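Local coordinates for endoglucanase A (Clostridium cellulolyticum, PDB 1EDG), which hydrolyses internal beta-1,4-glucosidic bonds of cellulose, as a family 5 glycoside hydrolase, at residues P228-M238 with W287-Y296. Sequence-based numbering, arbitrary orientation.
Sequences PDGATNDYFRM and WFMDNIYNKY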
ATOM      1  N   PRO A 228       8.855  -7.739  -3.193  1.00 13.34           N
ATOM      2  CA  PRO A 228       9.251  -8.650  -2.114  1.00 13.79           C
ATOM      3  C   PRO A 228      10.776  -8.799  -2.109  1.00 13.57           C
ATOM      4  O   PRO A 228      11.404  -8.747  -1.048  1.00 12.81           O
ATOM      5  CB  PRO A 228       8.557  -9.955  -2.508  1.00 13.85           C
ATOM      6  CG  PRO A 228       7.312  -9.476  -3.186  1.00 14.79           C
ATOM      7  CD  PRO A 228       7.833  -8.356  -4.058  1.00 13.40           C
ATOM      8  N   ASP A 229      11.370  -8.924  -3.297  1.00 13.07           N
ATOM      9  CA  ASP A 229      12.822  -9.055  -3.424  1.00 15.20           C
ATOM     10  C   ASP A 229      13.554  -7.798  -2.969  1.00 14.36           C
ATOM     11  O   ASP A 229      14.674  -7.877  -2.468  1.00 16.26           O
ATOM     12  CB  ASP A 229      13.219  -9.399  -4.860  1.00 18.74           C
ATOM     13  CG  ASP A 229      12.907 -10.842  -5.227  1.00 22.21           C
ATOM     14  OD1 ASP A 229      12.861 -11.702  -4.322  1.00 24.10           O
ATOM     15  OD2 ASP A 229      12.716 -11.122  -6.427  1.00 24.90           O
ATOM     16  N   GLY A 230      12.926  -6.639  -3.143  1.00 12.21           N
ATOM     17  CA  GLY A 230      13.536  -5.400  -2.704  1.00 12.08           C
ATOM     18  C   GLY A 230      13.666  -5.354  -1.191  1.00 11.87           C
ATOM     19  O   GLY A 230      14.551  -4.691  -0.650  1.00 13.76           O
ATOM     20  N   ALA A 231      12.782  -6.065  -0.498  1.00 12.02           N
ATOM     21  CA  ALA A 231      12.805  -6.085   0.958  1.00 13.35           C
ATOM     22  C   ALA A 231      13.588  -7.261   1.543  1.00 13.49           C
ATOM     23  O   ALA A 231      14.089  -7.175   2.665  1.00 14.35           O
ATOM     24  CB  ALA A 231      11.376  -6.081   1.502  1.00 13.93           C
ATOM     25  N   THR A 232      13.690  -8.356   0.796  1.00 14.94           N
ATOM     26  CA  THR A 232      14.392  -9.529   1.297  1.00 16.84           C
ATOM     27  C   THR A 232      15.866  -9.658   0.916  1.00 20.07           C
ATOM     28  O   THR A 232      16.590 -10.441   1.536  1.00 22.33           O
ATOM     29  CB  THR A 232      13.648 -10.834   0.932  1.00 14.98           C
ATOM     30  OG1 THR A 232      13.512 -10.935  -0.489  1.00 15.50           O
ATOM     31  CG2 THR A 232      12.266 -10.859   1.581  1.00 13.28           C
ATOM     32  N   ASN A 233      16.315  -8.905  -0.086  1.00 20.56           N
ATOM     33  CA  ASN A 233      17.715  -8.984  -0.505  1.00 23.09           C
ATOM     34  C   ASN A 233      18.661  -8.480   0.590  1.00 23.76           C
ATOM     35  O   ASN A 233      18.263  -7.726   1.486  1.00 21.75           O
ATOM     36  CB  ASN A 233      17.956  -8.242  -1.833  1.00 23.85           C
ATOM     37  CG  ASN A 233      18.004  -6.731  -1.668  1.00 25.49           C
ATOM     38  OD1 ASN A 233      19.021  -6.172  -1.250  1.00 24.76           O
ATOM     39  ND2 ASN A 233      16.907  -6.060  -2.002  1.00 25.42           N
ATOM     40  N   ASP A 234      19.921  -8.886   0.495  1.00 26.54           N
ATOM     41  CA  ASP A 234      20.931  -8.522   1.480  1.00 29.20           C
ATOM     42  C   ASP A 234      21.265  -7.042   1.593  1.00 28.04           C
ATOM     43  O   ASP A 234      21.740  -6.602   2.635  1.00 28.47           O
ATOM     44  CB  ASP A 234      22.209  -9.331   1.240  1.00 33.76           C
ATOM     45  CG  ASP A 234      21.979 -10.833   1.351  1.00 36.33           C
ATOM     46  OD1 ASP A 234      21.286 -11.270   2.299  1.00 36.37           O
ATOM     47  OD2 ASP A 234      22.491 -11.572   0.482  1.00 38.31           O
ATOM     48  N   TYR A 235      21.035  -6.279   0.528  1.00 27.02           N
ATOM     49  CA  TYR A 235      21.329  -4.845   0.541  1.00 26.02           C
ATOM     50  C   TYR A 235      20.307  -4.001   1.304  1.00 24.04           C
ATOM     51  O   TYR A 235      20.601  -2.861   1.681  1.00 22.36           O
ATOM     52  CB  TYR A 235      21.483  -4.313  -0.886  1.00 30.25           C
ATOM     53  CG  TYR A 235      22.662  -4.904  -1.616  1.00 35.21           C
ATOM     54  CD1 TYR A 235      23.966  -4.599  -1.227  1.00 38.45           C
ATOM     55  CD2 TYR A 235      22.480  -5.804  -2.666  1.00 37.31           C
ATOM     56  CE1 TYR A 235      25.063  -5.182  -1.860  1.00 41.46           C
ATOM     57  CE2 TYR A 235      23.568  -6.394  -3.309  1.00 40.47           C
ATOM     58  CZ  TYR A 235      24.857  -6.079  -2.896  1.00 41.93           C
ATOM     59  OH  TYR A 235      25.944  -6.664  -3.502  1.00 44.95           O
ATOM     60  N   PHE A 236      19.110  -4.544   1.523  1.00 20.08           N
ATOM     61  CA  PHE A 236      18.070  -3.813   2.250  1.00 19.31           C
ATOM     62  C   PHE A 236      18.455  -3.642   3.715  1.00 20.92           C
ATOM     63  O   PHE A 236      18.817  -4.610   4.387  1.00 22.59           O
ATOM     64  CB  PHE A 236      16.719  -4.538   2.158  1.00 16.93           C
ATOM     65  CG  PHE A 236      15.595  -3.825   2.874  1.00 16.24           C
ATOM     66  CD1 PHE A 236      14.962  -2.731   2.293  1.00 15.10           C
ATOM     67  CD2 PHE A 236      15.178  -4.244   4.134  1.00 15.91           C
ATOM     68  CE1 PHE A 236      13.932  -2.065   2.955  1.00 15.26           C
ATOM     69  CE2 PHE A 236      14.145  -3.582   4.809  1.00 16.21           C
ATOM     70  CZ  PHE A 236      13.521  -2.492   4.219  1.00 15.79           C
ATOM     71  N   ARG A 237      18.364  -2.412   4.208  1.00 19.49           N
ATOM     72  CA  ARG A 237      18.695  -2.123   5.594  1.00 21.97           C
ATOM     73  C   ARG A 237      17.551  -1.427   6.318  1.00 20.57           C
ATOM     74  O   ARG A 237      17.103  -0.354   5.911  1.00 19.14           O
ATOM     75  CB  ARG A 237      19.953  -1.257   5.668  1.00 26.53           C
ATOM     76  CG  ARG A 237      21.237  -1.982   5.301  1.00 30.58           C
ATOM     77  CD  ARG A 237      22.417  -1.032   5.358  1.00 36.05           C
ATOM     78  NE  ARG A 237      22.463  -0.290   6.618  1.00 40.58           N
ATOM     79  CZ  ARG A 237      23.379   0.629   6.915  1.00 43.14           C
ATOM     80  NH1 ARG A 237      24.340   0.922   6.043  1.00 43.85           N
ATOM     81  NH2 ARG A 237      23.330   1.262   8.083  1.00 43.78           N
ATOM     82  N   MET A 238      17.067  -2.051   7.385  1.00 19.52           N
ATOM     83  CA  MET A 238      15.987  -1.485   8.180  1.00 19.72           C
ATOM     84  C   MET A 238      16.524  -0.226   8.856  1.00 17.41           C
ATOM     85  O   MET A 238      17.634  -0.230   9.378  1.00 16.88           O
ATOM     86  CB  MET A 238      15.565  -2.481   9.255  1.00 24.22           C
ATOM     87  CG  MET A 238      14.117  -2.367   9.671  1.00 30.87           C
ATOM     88  SD  MET A 238      13.094  -3.322   8.557  1.00 32.56           S
ATOM     89  CE  MET A 238      13.460  -4.935   9.174  1.00 32.15           C
ATOM     90  N   TRP A 287       5.444 -18.371  -3.085  1.00 14.76           N
ATOM     91  CA  TRP A 287       6.900 -18.203  -3.091  1.00 15.57           C
ATOM     92  C   TRP A 287       7.381 -16.961  -2.349  1.00 13.61           C
ATOM     93  O   TRP A 287       8.210 -17.057  -1.439  1.00 14.58           O
ATOM     94  CB  TRP A 287       7.473 -18.235  -4.519  1.00 18.93           C
ATOM     95  CG  TRP A 287       7.330 -16.946  -5.283  1.00 23.93           C
ATOM     96  CD1 TRP A 287       6.273 -16.568  -6.061  1.00 23.91           C
ATOM     97  CD2 TRP A 287       8.253 -15.841  -5.291  1.00 25.58           C
ATOM     98  NE1 TRP A 287       6.471 -15.294  -6.541  1.00 26.92           N
ATOM     99  CE2 TRP A 287       7.677 -14.824  -6.086  1.00 26.86           C
ATOM    100  CE3 TRP A 287       9.504 -15.610  -4.696  1.00 25.47           C
ATOM    101  CZ2 TRP A 287       8.309 -13.587  -6.303  1.00 27.42           C
ATOM    102  CZ3 TRP A 287      10.132 -14.379  -4.910  1.00 26.23           C
ATOM    103  CH2 TRP A 287       9.531 -13.385  -5.708  1.00 26.83           C
ATOM    104  N   PHE A 288       6.821 -15.801  -2.679  1.00 13.04           N
ATOM    105  CA  PHE A 288       7.254 -14.573  -2.026  1.00 11.90           C
ATOM    106  C   PHE A 288       6.790 -14.491  -0.578  1.00 11.37           C
ATOM    107  O   PHE A 288       7.465 -13.885   0.263  1.00 12.38           O
ATOM    108  CB  PHE A 288       6.849 -13.326  -2.832  1.00 12.64           C
ATOM    109  CG  PHE A 288       5.395 -12.958  -2.722  1.00 13.78           C
ATOM    110  CD1 PHE A 288       4.454 -13.515  -3.579  1.00 15.22           C
ATOM    111  CD2 PHE A 288       4.969 -12.051  -1.753  1.00 14.26           C
ATOM    112  CE1 PHE A 288       3.106 -13.177  -3.471  1.00 15.71           C
ATOM    113  CE2 PHE A 288       3.628 -11.710  -1.639  1.00 15.60           C
ATOM    114  CZ  PHE A 288       2.695 -12.277  -2.502  1.00 15.47           C
ATOM    115  N   MET A 289       5.656 -15.120  -0.276  1.00 10.44           N
ATOM    116  CA  MET A 289       5.138 -15.120   1.086  1.00 10.11           C
ATOM    117  C   MET A 289       6.054 -15.923   2.000  1.00  9.38           C
ATOM    118  O   MET A 289       6.257 -15.551   3.155  1.00 11.08           O
ATOM    119  CB  MET A 289       3.714 -15.673   1.130  1.00 11.15           C
ATOM    120  CG  MET A 289       2.734 -14.805   0.384  1.00 12.60           C
ATOM    121  SD  MET A 289       1.041 -15.237   0.729  1.00 13.00           S
ATOM    122  CE  MET A 289       0.148 -14.067  -0.375  1.00 12.84           C
ATOM    123  N   ASP A 290       6.608 -17.018   1.484  1.00 10.56           N
ATOM    124  CA  ASP A 290       7.524 -17.844   2.266  1.00 11.71           C
ATOM    125  C   ASP A 290       8.805 -17.062   2.540  1.00 11.20           C
ATOM    126  O   ASP A 290       9.352 -17.121   3.642  1.00 11.95           O
ATOM    127  CB  ASP A 290       7.834 -19.159   1.551  1.00 12.25           C
ATOM    128  CG  ASP A 290       6.706 -20.173   1.674  1.00 15.94           C
ATOM    129  OD1 ASP A 290       5.943 -20.115   2.659  1.00 15.76           O
ATOM    130  OD2 ASP A 290       6.585 -21.033   0.780  1.00 19.09           O
ATOM    131  N   ASN A 291       9.268 -16.309   1.546  1.00 11.69           N
ATOM    132  CA  ASN A 291      10.466 -15.483   1.716  1.00 13.44           C
ATOM    133  C   ASN A 291      10.220 -14.467   2.826  1.00 12.47           C
ATOM    134  O   ASN A 291      11.069 -14.259   3.697  1.00 11.01           O
ATOM    135  CB  ASN A 291      10.805 -14.738   0.419  1.00 14.59           C
ATOM    136  CG  ASN A 291      11.364 -15.650  -0.647  1.00 17.14           C
ATOM    137  OD1 ASN A 291      11.669 -16.815  -0.378  1.00 17.98           O
ATOM    138  ND2 ASN A 291      11.496 -15.133  -1.862  1.00 18.51           N
ATOM    139  N   ILE A 292       9.046 -13.845   2.791  1.00 11.13           N
ATOM    140  CA  ILE A 292       8.669 -12.856   3.788  1.00 11.20           C
ATOM    141  C   ILE A 292       8.552 -13.483   5.178  1.00 10.43           C
ATOM    142  O   ILE A 292       9.019 -12.903   6.171  1.00  9.48           O
ATOM    143  CB  ILE A 292       7.343 -12.157   3.397  1.00 12.53           C
ATOM    144  CG1 ILE A 292       7.565 -11.285   2.157  1.00 14.50           C
ATOM    145  CG2 ILE A 292       6.818 -11.316   4.557  1.00 12.75           C
ATOM    146  CD1 ILE A 292       6.288 -10.730   1.566  1.00 18.18           C
ATOM    147  N   TYR A 293       7.951 -14.666   5.248  1.00  9.89           N
ATOM    148  CA  TYR A 293       7.793 -15.360   6.522  1.00 10.12           C
ATOM    149  C   TYR A 293       9.151 -15.685   7.144  1.00 10.30           C
ATOM    150  O   TYR A 293       9.406 -15.373   8.308  1.00 10.54           O
ATOM    151  CB  TYR A 293       7.007 -16.662   6.333  1.00 10.33           C
ATOM    152  CG  TYR A 293       6.877 -17.474   7.602  1.00 11.50           C
ATOM    153  CD1 TYR A 293       6.069 -17.030   8.646  1.00 11.93           C
ATOM    154  CD2 TYR A 293       7.569 -18.677   7.766  1.00 11.00           C
ATOM    155  CE1 TYR A 293       5.948 -17.755   9.828  1.00 13.16           C
ATOM    156  CE2 TYR A 293       7.455 -19.412   8.945  1.00 11.11           C
ATOM    157  CZ  TYR A 293       6.643 -18.943   9.973  1.00 12.95           C
ATOM    158  OH  TYR A 293       6.529 -19.638  11.158  1.00 14.87           O
ATOM    159  N   ASN A 294      10.020 -16.299   6.354  1.00 11.15           N
ATOM    160  CA  ASN A 294      11.344 -16.687   6.822  1.00 12.52           C
ATOM    161  C   ASN A 294      12.223 -15.524   7.241  1.00 12.67           C
ATOM    162  O   ASN A 294      12.902 -15.589   8.266  1.00 13.29           O
ATOM    163  CB  ASN A 294      12.056 -17.519   5.757  1.00 14.29           C
ATOM    164  CG  ASN A 294      11.364 -18.846   5.499  1.00 17.72           C
ATOM    165  OD1 ASN A 294      10.759 -19.431   6.402  1.00 18.95           O
ATOM    166  ND2 ASN A 294      11.445 -19.327   4.265  1.00 20.60           N
ATOM    167  N   LYS A 295      12.173 -14.444   6.474  1.00 11.29           N
ATOM    168  CA  LYS A 295      12.996 -13.283   6.755  1.00 12.53           C
ATOM    169  C   LYS A 295      12.444 -12.342   7.818  1.00 12.12           C
ATOM    170  O   LYS A 295      13.207 -11.763   8.597  1.00 12.53           O
ATOM    171  CB  LYS A 295      13.250 -12.518   5.450  1.00 16.10           C
ATOM    172  CG  LYS A 295      14.186 -11.328   5.570  1.00 23.58           C
ATOM    173  CD  LYS A 295      15.562 -11.751   6.044  1.00 29.50           C
ATOM    174  CE  LYS A 295      16.521 -10.564   6.123  1.00 34.48           C
ATOM    175  NZ  LYS A 295      16.840 -10.002   4.771  1.00 37.53           N
ATOM    176  N   TYR A 296      11.124 -12.217   7.895  1.00  9.01           N
ATOM    177  CA  TYR A 296      10.536 -11.272   8.830  1.00  8.73           C
ATOM    178  C   TYR A 296       9.483 -11.731   9.826  1.00  8.11           C
ATOM    179  O   TYR A 296       9.720 -11.693  11.037  1.00  8.96           O
ATOM    180  CB  TYR A 296       9.973 -10.059   8.072  1.00 10.15           C
ATOM    181  CG  TYR A 296      11.010  -9.236   7.336  1.00  8.99           C
ATOM    182  CD1 TYR A 296      11.982  -8.524   8.037  1.00 11.23           C
ATOM    183  CD2 TYR A 296      11.027  -9.177   5.939  1.00 10.63           C
ATOM    184  CE1 TYR A 296      12.946  -7.775   7.376  1.00 11.75           C
ATOM    185  CE2 TYR A 296      11.994  -8.422   5.260  1.00 11.33           C
ATOM    186  CZ  TYR A 296      12.950  -7.727   5.993  1.00 12.73           C
ATOM    187  OH  TYR A 296      13.918  -6.979   5.370  1.00 14.16           O
TER
HETATM  188  O   HOH W   1      11.316 -12.308  -1.845  1.00 23.60           O
HETATM  189  O   HOH W   2      13.399 -14.685  -4.550  1.00 55.97           O
HETATM  190  O   HOH W   3      18.167  -7.349   4.513  1.00 40.35           O
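Y296 turns its ring to the side of its own backbone N (chi1 -64°), which carries its hydroxyl to the carbonyl of A231. Y296 OH donates to A231 O at 2.7 Å, tilted from the carbonyl plane, and that oxygen also lies at the edge of the ring. The same hydroxyl meets the F236 ring at CD2, 3.3 Å away. M238 CE meets CE1 of Y296 at 3.4 Å. K295 starts with CG anti to its N (chi1 -176°) and bends twice. Its NZ gives a weak bond to T232 O, at the C-terminal end of the short helix, and a firmer one to a water shared by the carbonyls of N233 and F236. At the other end P228 CG packs on F288 CD2 at 3.8 Å. D229 OD1 sits at the edge of the W287 ring. One water joins D229 OD1, N291 ND2 and T232 OG1. A second links D229 OD1 to N291 ND2, weakly on the N291 side. Toward the barrel, A231, M238 and Y296 touch V251 of strand 249-254. Helix 228-232 and segment 287-296 run nearly parallel, 20° apart. The contact joins the connections after the fifth and sixth strands on the outside of the eight-stranded TIM barrel, the fold of family 5.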